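Local coordinates for protein transcriptional regulator, PadR family (Enterococcus faecalis, PDB 3HHH) that probably acts as a dimeric DNA-binding transcriptional regulator of the PadR family, with a winged-helix fold of the helix-turn-helix class, at residues Trp95-Leu98 with Ser99-Asn103. Sequence-based numbering, arbitrary orientation.
Sequences WTLL and SKQVN
With CG anti to the backbone N (chi1 162°), the indole of W95 is set beside S99, one turn further on; the S99 torsion merely places OG, which lies 3.8 Å from W95 CZ2. Both residues sit on the long C-terminal helix 82-106, which follows the two-stranded wing of the winged-helix fold and, as in other PadR regulators, probably serves in dimerisation. The indole turns one face to S99, whose CB stands 3.9 Å above the ring plane, shifted away from the ring centre. Measured to the centroid of the five-membered ring, S99 CB is 4.2 Å away and 21° off the normal, which supports a CH-pi contact over the face. On the backbone, S99 N donates to W95 O, Q101 N to L97 O and V102 N to L98 O in regular i to i+4 helical bonds, whereas the bond from K100 N to T96 O is longer at 3.3 Å, with an N-H...O angle of 142°.

Q101 CG lies anti to its carbonyl carbon and the chain runs on extended, which carries the amide across L97, with NE2 3.6 Å from L97 CG in a van der Waals approach. L98 and V102 instead run alongside each other in the same direction on the buried flank. The second subunit completes that flank: its V102 packs on W95, its W95 on V102 and its L9 on L98, while its N103 accepts a hydrogen bond from W95 NE1 through OD1. W95 and V102 thus pack on each other's counterparts in both directions across the two-chain assembly, which places this face of the helix in the subunit interface. Within the chain, L98 CD1 meets V102 CG2 at 3.7 Å.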
ATOM      1  N   TRP B  95       9.172   2.731   2.704  1.00 25.03           N
ATOM      2  CA  TRP B  95       8.868   2.074   1.442  1.00 24.91           C
ATOM      3  C   TRP B  95      10.023   1.191   0.989  1.00 24.92           C
ATOM      4  O   TRP B  95       9.811   0.047   0.595  1.00 24.90           O
ATOM      5  CB  TRP B  95       8.535   3.095   0.349  1.00 24.90           C
ATOM      6  CG  TRP B  95       8.640   2.520  -1.028  1.00 24.43           C
ATOM      7  CD1 TRP B  95       9.675   2.675  -1.897  1.00 24.20           C
ATOM      8  CD2 TRP B  95       7.693   1.672  -1.679  1.00 23.96           C
ATOM      9  NE1 TRP B  95       9.429   1.989  -3.057  1.00 24.14           N
ATOM     10  CE2 TRP B  95       8.217   1.363  -2.951  1.00 24.15           C
ATOM     11  CE3 TRP B  95       6.449   1.148  -1.315  1.00 24.00           C
ATOM     12  CZ2 TRP B  95       7.541   0.550  -3.863  1.00 24.05           C
ATOM     13  CZ3 TRP B  95       5.774   0.341  -2.223  1.00 24.01           C
ATOM     14  CH2 TRP B  95       6.323   0.051  -3.481  1.00 24.05           C
ATOM     15  N   THR B  96      11.240   1.725   1.045  1.00 24.91           N
ATOM     16  CA  THR B  96      12.423   0.985   0.605  1.00 24.98           C
ATOM     17  C   THR B  96      12.587  -0.320   1.386  1.00 25.11           C
ATOM     18  O   THR B  96      13.008  -1.338   0.828  1.00 25.06           O
ATOM     19  CB  THR B  96      13.702   1.838   0.732  1.00 24.96           C
ATOM     20  OG1 THR B  96      13.544   3.041  -0.030  1.00 24.89           O
ATOM     21  CG2 THR B  96      14.927   1.078   0.225  1.00 24.41           C
ATOM     22  N   LEU B  97      12.235  -0.282   2.669  1.00 25.21           N
ATOM     23  CA  LEU B  97      12.279  -1.466   3.517  1.00 25.30           C
ATOM     24  C   LEU B  97      11.167  -2.439   3.121  1.00 25.44           C
ATOM     25  O   LEU B  97      11.433  -3.604   2.830  1.00 25.40           O
ATOM     26  CB  LEU B  97      12.146  -1.061   4.987  1.00 25.23           C
ATOM     27  CG  LEU B  97      12.497  -2.119   6.033  1.00 25.27           C
ATOM     28  CD1 LEU B  97      13.928  -2.596   5.855  1.00 25.37           C
ATOM     29  CD2 LEU B  97      12.290  -1.556   7.434  1.00 25.06           C
ATOM     30  N   LEU B  98       9.930  -1.948   3.100  1.00 25.67           N
ATOM     31  CA  LEU B  98       8.764  -2.745   2.702  1.00 25.73           C
ATOM     32  C   LEU B  98       8.995  -3.400   1.346  1.00 25.97           C
ATOM     33  O   LEU B  98       8.866  -4.614   1.201  1.00 26.10           O
ATOM     34  CB  LEU B  98       7.513  -1.858   2.642  1.00 25.65           C
ATOM     35  CG  LEU B  98       6.188  -2.489   2.196  1.00 25.39           C
ATOM     36  CD1 LEU B  98       5.733  -3.555   3.169  1.00 24.92           C
ATOM     37  CD2 LEU B  98       5.124  -1.422   2.051  1.00 25.31           C
ATOM     38  N   SER B  99       9.352  -2.578   0.363  1.00 26.18           N
ATOM     39  CA  SER B  99       9.611  -3.040  -0.999  1.00 26.30           C
ATOM     40  C   SER B  99      10.598  -4.213  -1.015  1.00 26.56           C
ATOM     41  O   SER B  99      10.431  -5.163  -1.774  1.00 26.51           O
ATOM     42  CB  SER B  99      10.141  -1.876  -1.850  1.00 26.21           C
ATOM     43  OG  SER B  99      10.107  -2.175  -3.233  1.00 25.99           O
ATOM     44  N   LYS B 100      11.615  -4.138  -0.160  1.00 26.97           N
ATOM     45  CA  LYS B 100      12.639  -5.176  -0.052  1.00 27.21           C
ATOM     46  C   LYS B 100      12.066  -6.446   0.564  1.00 27.50           C
ATOM     47  O   LYS B 100      12.263  -7.536   0.035  1.00 27.53           O
ATOM     48  CB  LYS B 100      13.800  -4.657   0.795  1.00 27.21           C
ATOM     49  CG  LYS B 100      15.020  -5.556   0.851  1.00 27.36           C
ATOM     50  CD  LYS B 100      16.166  -4.831   1.543  1.00 27.12           C
ATOM     51  CE  LYS B 100      17.108  -5.781   2.249  1.00 27.26           C
ATOM     52  NZ  LYS B 100      18.043  -5.028   3.129  1.00 27.44           N
ATOM     53  N   GLN B 101      11.354  -6.292   1.678  1.00 27.92           N
ATOM     54  CA  GLN B 101      10.701  -7.414   2.365  1.00 28.32           C
ATOM     55  C   GLN B 101       9.712  -8.158   1.469  1.00 28.70           C
ATOM     56  O   GLN B 101       9.687  -9.391   1.452  1.00 28.88           O
ATOM     57  CB  GLN B 101       9.968  -6.916   3.614  1.00 28.29           C
ATOM     58  CG  GLN B 101      10.901  -6.470   4.732  1.00 28.29           C
ATOM     59  CD  GLN B 101      10.257  -5.498   5.701  1.00 28.55           C
ATOM     60  OE1 GLN B 101       9.196  -4.931   5.431  1.00 28.92           O
ATOM     61  NE2 GLN B 101      10.911  -5.289   6.837  1.00 28.53           N
ATOM     62  N   VAL B 102       8.907  -7.399   0.727  1.00 29.06           N
ATOM     63  CA  VAL B 102       7.871  -7.966  -0.133  1.00 29.35           C
ATOM     64  C   VAL B 102       8.464  -8.639  -1.374  1.00 29.85           C
ATOM     65  O   VAL B 102       7.989  -9.698  -1.793  1.00 29.86           O
ATOM     66  CB  VAL B 102       6.840  -6.892  -0.562  1.00 29.30           C
ATOM     67  CG1 VAL B 102       5.805  -7.480  -1.514  1.00 28.91           C
ATOM     68  CG2 VAL B 102       6.160  -6.290   0.663  1.00 28.90           C
ATOM     69  N   ASN B 103       9.496  -8.028  -1.960  1.00 30.47           N
ATOM     70  CA  ASN B 103      10.195  -8.627  -3.106  1.00 30.85           C
ATOM     71  C   ASN B 103      10.981  -9.884  -2.728  1.00 31.34           C
ATOM     72  O   ASN B 103      11.143 -10.783  -3.553  1.00 31.30           O
ATOM     73  CB  ASN B 103      11.113  -7.611  -3.804  1.00 30.74           C
ATOM     74  CG  ASN B 103      10.388  -6.799  -4.874  1.00 30.79           C
ATOM     75  OD1 ASN B 103      10.454  -5.572  -4.894  1.00 30.85           O
ATOM     76  ND2 ASN B 103       9.692  -7.488  -5.770  1.00 30.93           N
TER